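Local coordinates for protein myosin-I heavy chain (Dictyostelium discoideum, PDB 5EJR) that is an actin-based class VII motor with ATPase activity, active in early phagocytosis and adhesion, seen here as its second MyTH4-FERM tail module, at residues W331-S345 with V372-W386. Sequence-based numbering, arbitrary orientation. Where two conformers were deposited one is given.
Sequences WMKGLYTNVNEKDSS and VLPDQILNSQNIKVW
Trp331, at the end of helix 317-332, turns its indole NE1 onto Val372 O in a nearly straight hydrogen bond of 2.8 Å. The oxygen lies in the ring plane, but the N-H arrives above the carbonyl plane, 38° out of it. With CG anti to the backbone N (chi1 166°), the ring reaches across so that Pro374 CD sits over one face, 4.0 Å from the centroid of the Trp331 five-membered ring, a CH-pi contact. Proline suits the N-cap position of helix 375-378, where the helix does not call on the residue's own N-H. At the indole edge Leu373 CD2 lies 3.7 Å from Trp331 CZ2. Branched Ile377 fills the middle two ways, CD1 reaching Val339 CG1 at 3.6 Å and CG2 packing on small Ser344, whose CB also touches Trp386.

Leu373 CD1 lies over one face of Trp386, toward its rim, and Gln381 CG more loosely over the other; NE1 bonds to Leu378 O. Glu341 crosses Trp386 at about a right angle, its CG near CH2, and OE2 takes two donors: Ser380 OG at 2.7 Å on the anti side and, in one of two Gln381 conformers, NE2 at 2.9 Å on the syn side; together these would limit carboxylate rotation.

The margin beside Gln376 is looser and watery: Met332 O accepts from two waters; one in turn accepts from Asp375 N at 3.0 Å, the other donates to Gln376 OE1 at 2.7 Å. Gly334 ends the helix here in a Schellman motif; its positive phi comes easiest without a CB, which would run into the Gln376 amide. Short helices and their capping loops, gathered round two buried tryptophans, are consistent with the all-helical central lobe of a FERM domain.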
ATOM      1  N   TRP A 331     -14.690  16.792  13.252  1.00 11.57           N
ATOM      2  CA  TRP A 331     -15.410  18.003  13.640  1.00 11.96           C
ATOM      3  C   TRP A 331     -14.395  19.170  13.688  1.00 15.07           C
ATOM      4  O   TRP A 331     -14.689  20.238  13.148  1.00 14.75           O
ATOM      5  CB  TRP A 331     -16.032  17.844  15.025  1.00 10.73           C
ATOM      6  CG  TRP A 331     -16.502  19.128  15.665  1.00 10.80           C
ATOM      7  CD1 TRP A 331     -15.924  19.781  16.717  1.00 12.66           C
ATOM      8  CD2 TRP A 331     -17.614  19.928  15.254  1.00 10.92           C
ATOM      9  NE1 TRP A 331     -16.618  20.940  16.993  1.00 11.71           N
ATOM     10  CE2 TRP A 331     -17.650  21.066  16.093  1.00 14.13           C
ATOM     11  CE3 TRP A 331     -18.572  19.813  14.224  1.00 13.46           C
ATOM     12  CZ2 TRP A 331     -18.661  22.039  15.996  1.00 14.33           C
ATOM     13  CZ3 TRP A 331     -19.570  20.778  14.125  1.00 15.81           C
ATOM     14  CH2 TRP A 331     -19.574  21.906  14.972  1.00 16.53           C
ATOM     15  N   MET A 332     -13.230  18.966  14.323  1.00 11.37           N
ATOM     16  CA  MET A 332     -12.225  20.048  14.449  1.00 14.18           C
ATOM     17  C   MET A 332     -11.560  20.451  13.118  1.00 21.70           C
ATOM     18  O   MET A 332     -11.051  21.565  13.020  1.00 21.77           O
ATOM     19  CB  MET A 332     -11.171  19.745  15.514  1.00 15.23           C
ATOM     20  CG  MET A 332     -11.701  19.901  16.929  1.00 18.02           C
ATOM     21  SD  MET A 332     -12.642  21.414  17.321  1.00 20.56           S
ATOM     22  CE  MET A 332     -11.331  22.706  17.272  1.00 18.22           C
ATOM     23  N   LYS A 333     -11.584  19.555  12.112  1.00 19.27           N
ATOM     24  CA  LYS A 333     -11.074  19.792  10.753  1.00 19.03           C
ATOM     25  C   LYS A 333     -12.151  20.379   9.836  1.00 24.68           C
ATOM     26  O   LYS A 333     -11.901  20.585   8.650  1.00 26.58           O
ATOM     27  CB  LYS A 333     -10.518  18.507  10.148  1.00 20.84           C
ATOM     28  CG  LYS A 333      -9.117  18.168  10.603  1.00 26.58           C
ATOM     29  CD  LYS A 333      -8.831  16.713  10.230  1.00 34.18           C
ATOM     30  CE  LYS A 333      -7.387  16.329  10.460  1.00 46.34           C
ATOM     31  NZ  LYS A 333      -6.953  16.659  11.846  1.00 44.37           N
ATOM     32  N   GLY A 334     -13.326  20.657  10.377  1.00 19.02           N
ATOM     33  CA  GLY A 334     -14.412  21.278   9.624  1.00 19.38           C
ATOM     34  C   GLY A 334     -15.127  20.353   8.655  1.00 26.45           C
ATOM     35  O   GLY A 334     -15.808  20.828   7.749  1.00 25.59           O
ATOM     36  N   LEU A 335     -15.040  19.024   8.856  1.00 24.87           N
ATOM     37  CA  LEU A 335     -15.727  18.086   7.951  1.00 25.43           C
ATOM     38  C   LEU A 335     -17.256  18.042   8.113  1.00 26.56           C
ATOM     39  O   LEU A 335     -17.950  17.680   7.168  1.00 27.12           O
ATOM     40  CB  LEU A 335     -15.115  16.691   8.059  1.00 26.25           C
ATOM     41  CG  LEU A 335     -13.592  16.648   7.786  1.00 33.66           C
ATOM     42  CD1 LEU A 335     -13.061  15.244   7.886  1.00 34.62           C
ATOM     43  CD2 LEU A 335     -13.224  17.249   6.397  1.00 37.58           C
ATOM     44  N   TYR A 336     -17.790  18.451   9.275  1.00 21.52           N
ATOM     45  CA  TYR A 336     -19.230  18.452   9.523  1.00 21.76           C
ATOM     46  C   TYR A 336     -19.806  19.873   9.530  1.00 31.56           C
ATOM     47  O   TYR A 336     -19.793  20.534  10.560  1.00 31.67           O
ATOM     48  CB  TYR A 336     -19.543  17.712  10.846  1.00 21.50           C
ATOM     49  CG  TYR A 336     -19.071  16.276  10.839  1.00 23.29           C
ATOM     50  CD1 TYR A 336     -19.574  15.358   9.919  1.00 24.28           C
ATOM     51  CD2 TYR A 336     -18.144  15.823  11.771  1.00 23.98           C
ATOM     52  CE1 TYR A 336     -19.144  14.033   9.908  1.00 24.56           C
ATOM     53  CE2 TYR A 336     -17.734  14.490  11.794  1.00 25.21           C
ATOM     54  CZ  TYR A 336     -18.226  13.604  10.851  1.00 33.25           C
ATOM     55  OH  TYR A 336     -17.803  12.302  10.857  1.00 37.36           O
ATOM     56  N   THR A 337     -20.325  20.343   8.407  1.00 32.28           N
ATOM     57  CA  THR A 337     -20.827  21.721   8.368  1.00 33.75           C
ATOM     58  C   THR A 337     -22.352  21.830   8.073  1.00 40.09           C
ATOM     59  O   THR A 337     -22.850  22.952   7.933  1.00 40.09           O
ATOM     60  CB  THR A 337     -19.960  22.578   7.431  1.00 40.10           C
ATOM     61  OG1 THR A 337     -19.729  21.874   6.207  1.00 36.35           O
ATOM     62  CG2 THR A 337     -18.611  22.945   8.068  1.00 40.36           C
ATOM     63  N   ASN A 338     -23.115  20.704   8.112  1.00 36.90           N
ATOM     64  CA  ASN A 338     -24.582  20.764   7.962  1.00 36.92           C
ATOM     65  C   ASN A 338     -25.184  21.130   9.336  1.00 38.79           C
ATOM     66  O   ASN A 338     -26.149  20.530   9.824  1.00 39.38           O
ATOM     67  CB  ASN A 338     -25.170  19.437   7.419  1.00 33.79           C
ATOM     68  CG  ASN A 338     -26.654  19.521   7.083  1.00 61.08           C
ATOM     69  OD1 ASN A 338     -27.199  20.598   6.784  1.00 55.99           O
ATOM     70  ND2 ASN A 338     -27.356  18.399   7.163  1.00 55.19           N
ATOM     71  N   VAL A 339     -24.603  22.127   9.959  1.00 33.58           N
ATOM     72  CA  VAL A 339     -24.965  22.490  11.316  1.00 31.91           C
ATOM     73  C   VAL A 339     -25.163  24.003  11.441  1.00 32.33           C
ATOM     74  O   VAL A 339     -24.406  24.770  10.845  1.00 30.93           O
ATOM     75  CB  VAL A 339     -23.817  21.876  12.183  1.00 35.95           C
ATOM     76  CG1 VAL A 339     -22.578  22.760  12.266  1.00 36.82           C
ATOM     77  CG2 VAL A 339     -24.278  21.400  13.539  1.00 34.80           C
ATOM     78  N   ASN A 340     -26.238  24.437  12.121  1.00 29.03           N
ATOM     79  CA  ASN A 340     -26.450  25.865  12.308  1.00 29.47           C
ATOM     80  C   ASN A 340     -25.644  26.348  13.547  1.00 30.92           C
ATOM     81  O   ASN A 340     -25.048  25.519  14.242  1.00 27.33           O
ATOM     82  CB  ASN A 340     -27.944  26.225  12.346  1.00 32.86           C
ATOM     83  CG  ASN A 340     -28.696  25.929  13.627  1.00 56.79           C
ATOM     84  OD1 ASN A 340     -28.194  25.292  14.553  1.00 41.80           O
ATOM     85  ND2 ASN A 340     -29.926  26.424  13.718  1.00 49.23           N
ATOM     86  N   GLU A 341     -25.622  27.664  13.814  1.00 28.32           N
ATOM     87  CA  GLU A 341     -24.875  28.259  14.935  1.00 28.13           C
ATOM     88  C   GLU A 341     -25.330  27.762  16.321  1.00 29.42           C
ATOM     89  O   GLU A 341     -24.485  27.545  17.187  1.00 29.31           O
ATOM     90  CB  GLU A 341     -24.886  29.783  14.852  1.00 30.00           C
ATOM     91  CG  GLU A 341     -24.071  30.274  13.657  1.00 45.70           C
ATOM     92  CD  GLU A 341     -24.306  31.698  13.179  1.00 63.64           C
ATOM     93  OE1 GLU A 341     -25.216  32.371  13.714  1.00 70.35           O
ATOM     94  OE2 GLU A 341     -23.561  32.148  12.277  1.00 40.47           O
ATOM     95  N   LYS A 342     -26.639  27.571  16.523  1.00 25.80           N
ATOM     96  CA  LYS A 342     -27.184  27.028  17.783  1.00 24.31           C
ATOM     97  C   LYS A 342     -26.675  25.587  17.995  1.00 24.28           C
ATOM     98  O   LYS A 342     -26.145  25.298  19.056  1.00 24.38           O
ATOM     99  CB  LYS A 342     -28.721  27.078  17.815  1.00 28.06           C
ATOM    100  CG  LYS A 342     -29.269  26.739  19.208  1.00 44.62           C
ATOM    101  CD  LYS A 342     -30.784  26.701  19.271  1.00 56.30           C
ATOM    102  CE  LYS A 342     -31.280  26.418  20.675  1.00 68.30           C
ATOM    103  NZ  LYS A 342     -31.242  24.969  21.009  1.00 78.39           N
ATOM    104  N   ASP A 343     -26.763  24.719  16.972  1.00 22.56           N
ATOM    105  CA  ASP A 343     -26.260  23.344  17.039  1.00 22.37           C
ATOM    106  C   ASP A 343     -24.769  23.321  17.315  1.00 19.91           C
ATOM    107  O   ASP A 343     -24.307  22.471  18.086  1.00 18.03           O
ATOM    108  CB  ASP A 343     -26.539  22.588  15.723  1.00 26.32           C
ATOM    109  CG  ASP A 343     -28.013  22.396  15.388  1.00 42.17           C
ATOM    110  OD1 ASP A 343     -28.850  22.459  16.322  1.00 38.85           O
ATOM    111  OD2 ASP A 343     -28.329  22.178  14.189  1.00 54.18           O
ATOM    112  N   SER A 344     -24.002  24.257  16.693  1.00 15.53           N
ATOM    113  CA  SER A 344     -22.547  24.283  16.898  1.00 14.78           C
ATOM    114  C   SER A 344     -22.203  24.692  18.313  1.00 15.19           C
ATOM    115  O   SER A 344     -21.222  24.201  18.869  1.00 15.37           O
ATOM    116  CB  SER A 344     -21.866  25.231  15.911  1.00 15.77           C
ATOM    117  OG  SER A 344     -21.955  24.746  14.581  1.00 20.28           O
ATOM    118  N   SER A 345     -22.960  25.645  18.861  1.00 13.23           N
ATOM    119  CA  SER A 345     -22.810  26.158  20.236  1.00 14.74           C
ATOM    120  C   SER A 345     -23.127  25.040  21.231  1.00 17.25           C
ATOM    121  O   SER A 345     -22.494  24.955  22.271  1.00 16.75           O
ATOM    122  CB  SER A 345     -23.770  27.324  20.455  1.00 18.01           C
ATOM    123  OG  SER A 345     -23.246  28.465  19.796  1.00 27.70           O
ATOM    124  N   VAL A 372     -12.647  23.834  20.649  1.00 12.84           N
ATOM    125  CA  VAL A 372     -13.891  23.088  20.413  1.00 12.13           C
ATOM    126  C   VAL A 372     -14.700  23.486  19.166  1.00 16.42           C
ATOM    127  O   VAL A 372     -15.726  22.836  18.878  1.00 17.64           O
ATOM    128  CB  VAL A 372     -14.807  23.117  21.675  1.00 15.18           C
ATOM    129  CG1 VAL A 372     -14.106  22.480  22.866  1.00 15.30           C
ATOM    130  CG2 VAL A 372     -15.295  24.542  22.002  1.00 14.77           C
ATOM    131  N   LEU A 373     -14.267  24.505  18.416  1.00 14.55           N
ATOM    132  CA  LEU A 373     -14.989  24.844  17.187  1.00 15.28           C
ATOM    133  C   LEU A 373     -13.987  24.883  16.063  1.00 19.70           C
ATOM    134  O   LEU A 373     -12.942  25.508  16.256  1.00 18.78           O
ATOM    135  CB  LEU A 373     -15.644  26.225  17.247  1.00 17.01           C
ATOM    136  CG  LEU A 373     -16.948  26.428  17.930  1.00 23.44           C
ATOM    137  CD1 LEU A 373     -17.356  27.891  17.755  1.00 24.04           C
ATOM    138  CD2 LEU A 373     -18.064  25.472  17.368  1.00 22.89           C
ATOM    139  N   PRO A 374     -14.265  24.283  14.878  1.00 16.23           N
ATOM    140  CA  PRO A 374     -13.298  24.408  13.766  1.00 17.36           C
ATOM    141  C   PRO A 374     -13.393  25.812  13.156  1.00 19.32           C
ATOM    142  O   PRO A 374     -14.453  26.438  13.240  1.00 18.08           O
ATOM    143  CB  PRO A 374     -13.786  23.364  12.753  1.00 18.65           C
ATOM    144  CG  PRO A 374     -15.265  23.284  12.998  1.00 23.21           C
ATOM    145  CD  PRO A 374     -15.469  23.521  14.479  1.00 18.26           C
ATOM    146  N   ASP A 375     -12.336  26.270  12.464  1.00 16.60           N
ATOM    147  CA  ASP A 375     -12.327  27.601  11.812  1.00 17.72           C
ATOM    148  C   ASP A 375     -13.472  27.797  10.843  1.00 21.07           C
ATOM    149  O   ASP A 375     -14.040  28.882  10.782  1.00 17.77           O
ATOM    150  CB  ASP A 375     -10.994  27.842  11.084  1.00 18.93           C
ATOM    151  CG  ASP A 375      -9.797  27.986  12.002  1.00 27.89           C
ATOM    152  OD1 ASP A 375      -9.988  27.979  13.255  1.00 28.84           O
ATOM    153  OD2 ASP A 375      -8.674  28.102  11.485  1.00 31.13           O
ATOM    154  N   GLN A 376     -13.825  26.742  10.079  1.00 18.58           N
ATOM    155  CA  GLN A 376     -14.897  26.767   9.078  1.00 19.65           C
ATOM    156  C   GLN A 376     -16.251  27.242   9.648  1.00 24.21           C
ATOM    157  O   GLN A 376     -16.959  28.025   9.016  1.00 24.68           O
ATOM    158  CB  GLN A 376     -15.013  25.373   8.417  1.00 21.78           C
ATOM    159  CG  GLN A 376     -13.799  24.989   7.564  1.00 38.72           C
ATOM    160  CD  GLN A 376     -12.617  24.343   8.281  1.00 54.26           C
ATOM    161  OE1 GLN A 376     -12.503  24.319   9.526  1.00 32.19           O
ATOM    162  NE2 GLN A 376     -11.688  23.807   7.486  1.00 52.61           N
ATOM    163  N   ILE A 377     -16.573  26.824  10.881  1.00 20.21           N
ATOM    164  CA  ILE A 377     -17.790  27.225  11.598  1.00 17.89           C
ATOM    165  C   ILE A 377     -17.551  28.599  12.279  1.00 18.75           C
ATOM    166  O   ILE A 377     -18.427  29.456  12.269  1.00 17.71           O
ATOM    167  CB  ILE A 377     -18.100  26.122  12.665  1.00 20.10           C
ATOM    168  CG1 ILE A 377     -18.511  24.744  12.015  1.00 21.08           C
ATOM    169  CG2 ILE A 377     -19.112  26.581  13.701  1.00 18.78           C
ATOM    170  CD1 ILE A 377     -19.739  24.722  11.263  1.00 27.72           C
ATOM    171  N   LEU A 378     -16.416  28.739  12.957  1.00 15.98           N
ATOM    172  CA  LEU A 378     -16.027  29.949  13.689  1.00 16.76           C
ATOM    173  C   LEU A 378     -16.134  31.198  12.785  1.00 19.56           C
ATOM    174  O   LEU A 378     -16.557  32.246  13.259  1.00 18.14           O
ATOM    175  CB  LEU A 378     -14.576  29.815  14.225  1.00 16.70           C
ATOM    176  CG  LEU A 378     -13.975  31.069  14.947  1.00 20.87           C
ATOM    177  CD1 LEU A 378     -14.690  31.344  16.291  1.00 21.31           C
ATOM    178  CD2 LEU A 378     -12.485  30.857  15.253  1.00 19.92           C
ATOM    179  N   ASN A 379     -15.763  31.062  11.498  1.00 15.38           N
ATOM    180  CA  ASN A 379     -15.793  32.114  10.489  1.00 16.57           C
ATOM    181  C   ASN A 379     -17.111  32.852  10.356  1.00 19.21           C
ATOM    182  O   ASN A 379     -17.118  34.020   9.951  1.00 19.66           O
ATOM    183  CB  ASN A 379     -15.425  31.515   9.119  1.00 19.62           C
ATOM    184  CG  ASN A 379     -13.965  31.298   8.961  1.00 19.98           C
ATOM    185  OD1 ASN A 379     -13.184  31.600   9.868  1.00 19.96           O
ATOM    186  ND2 ASN A 379     -13.571  30.624   7.878  1.00 16.45           N
ATOM    187  N   SER A 380     -18.223  32.186  10.661  1.00 17.31           N
ATOM    188  CA  SER A 380     -19.545  32.773  10.450  1.00 19.27           C
ATOM    189  C   SER A 380     -19.924  33.893  11.449  1.00 22.76           C
ATOM    190  O   SER A 380     -20.823  34.656  11.149  1.00 25.21           O
ATOM    191  CB  SER A 380     -20.623  31.685  10.393  1.00 22.83           C
ATOM    192  OG  SER A 380     -21.082  31.300  11.680  1.00 29.99           O
ATOM    193  N   GLN A 381     -19.269  33.974  12.622  0.50 17.21           N
ATOM    194  CA  GLN A 381     -19.566  35.011  13.633  0.50 17.14           C
ATOM    195  C   GLN A 381     -18.299  35.443  14.332  0.50 19.16           C
ATOM    196  O   GLN A 381     -17.366  34.650  14.446  0.50 17.16           O
ATOM    197  CB  GLN A 381     -20.520  34.474  14.747  0.50 17.98           C
ATOM    198  CG  GLN A 381     -21.962  34.140  14.349  0.50 27.42           C
ATOM    199  CD  GLN A 381     -22.788  35.276  13.775  0.50 41.85           C
ATOM    200  OE1 GLN A 381     -22.738  36.408  14.265  0.50 35.62           O
ATOM    201  NE2 GLN A 381     -23.536  35.024  12.708  0.50 31.85           N
ATOM    202  N   ASN A 382     -18.299  36.664  14.910  1.00 15.71           N
ATOM    203  CA  ASN A 382     -17.188  37.135  15.742  1.00 16.11           C
ATOM    204  C   ASN A 382     -17.074  36.169  16.956  1.00 17.46           C
ATOM    205  O   ASN A 382     -18.083  35.770  17.505  1.00 16.84           O
ATOM    206  CB  ASN A 382     -17.466  38.586  16.229  1.00 16.56           C
ATOM    207  CG  ASN A 382     -16.267  39.227  16.835  1.00 28.27           C
ATOM    208  OD1 ASN A 382     -15.718  38.740  17.824  1.00 18.82           O
ATOM    209  ND2 ASN A 382     -15.786  40.296  16.202  1.00 13.50           N
ATOM    210  N   ILE A 383     -15.857  35.767  17.334  1.00 16.54           N
ATOM    211  CA  ILE A 383     -15.595  34.854  18.453  1.00 16.07           C
ATOM    212  C   ILE A 383     -16.280  35.330  19.775  1.00 20.27           C
ATOM    213  O   ILE A 383     -16.746  34.490  20.557  1.00 20.47           O
ATOM    214  CB  ILE A 383     -14.066  34.578  18.599  1.00 19.23           C
ATOM    215  CG1 ILE A 383     -13.807  33.439  19.622  1.00 19.95           C
ATOM    216  CG2 ILE A 383     -13.266  35.877  18.944  1.00 17.53           C
ATOM    217  CD1 ILE A 383     -12.478  32.684  19.470  1.00 22.23           C
ATOM    218  N   LYS A 384     -16.425  36.670  19.961  1.00 16.59           N
ATOM    219  CA  LYS A 384     -17.114  37.247  21.111  1.00 16.86           C
ATOM    220  C   LYS A 384     -18.586  36.863  21.093  1.00 22.09           C
ATOM    221  O   LYS A 384     -19.163  36.638  22.153  1.00 21.17           O
ATOM    222  CB  LYS A 384     -16.983  38.780  21.109  1.00 19.40           C
ATOM    223  CG  LYS A 384     -15.649  39.288  21.626  1.00 33.82           C
ATOM    224  CD  LYS A 384     -15.607  40.812  21.403  1.00 50.31           C
ATOM    225  CE  LYS A 384     -14.328  41.463  21.858  1.00 66.11           C
ATOM    226  NZ  LYS A 384     -14.365  42.934  21.636  1.00 81.13           N
ATOM    227  N   VAL A 385     -19.187  36.735  19.900  1.00 22.70           N
ATOM    228  CA  VAL A 385     -20.589  36.304  19.764  1.00 22.29           C
ATOM    229  C   VAL A 385     -20.666  34.778  20.069  1.00 21.92           C
ATOM    230  O   VAL A 385     -21.589  34.321  20.734  1.00 20.46           O
ATOM    231  CB  VAL A 385     -21.207  36.677  18.385  1.00 26.61           C
ATOM    232  CG1 VAL A 385     -22.638  36.138  18.256  1.00 26.25           C
ATOM    233  CG2 VAL A 385     -21.171  38.192  18.147  1.00 26.49           C
ATOM    234  N   TRP A 386     -19.673  34.017  19.623  1.00 17.60           N
ATOM    235  CA  TRP A 386     -19.603  32.586  19.920  1.00 15.68           C
ATOM    236  C   TRP A 386     -19.495  32.345  21.427  1.00 19.59           C
ATOM    237  O   TRP A 386     -20.210  31.511  21.955  1.00 17.12           O
ATOM    238  CB  TRP A 386     -18.426  31.945  19.196  1.00 14.41           C
ATOM    239  CG  TRP A 386     -18.722  31.677  17.765  1.00 15.29           C
ATOM    240  CD1 TRP A 386     -18.154  32.284  16.680  1.00 18.07           C
ATOM    241  CD2 TRP A 386     -19.612  30.680  17.251  1.00 14.83           C
ATOM    242  NE1 TRP A 386     -18.598  31.694  15.528  1.00 16.97           N
ATOM    243  CE2 TRP A 386     -19.518  30.725  15.844  1.00 18.26           C
ATOM    244  CE3 TRP A 386     -20.446  29.715  17.850  1.00 16.37           C
ATOM    245  CZ2 TRP A 386     -20.272  29.887  15.015  1.00 17.59           C
ATOM    246  CZ3 TRP A 386     -21.176  28.857  17.025  1.00 17.71           C
ATOM    247  CH2 TRP A 386     -21.079  28.941  15.629  1.00 17.57           C
TER
HETATM  248  O   HOH W   1      -9.922  24.523  12.427  1.00 40.20           O
HETATM  249  O   HOH W   2     -10.340  22.936  10.347  1.00 54.38           O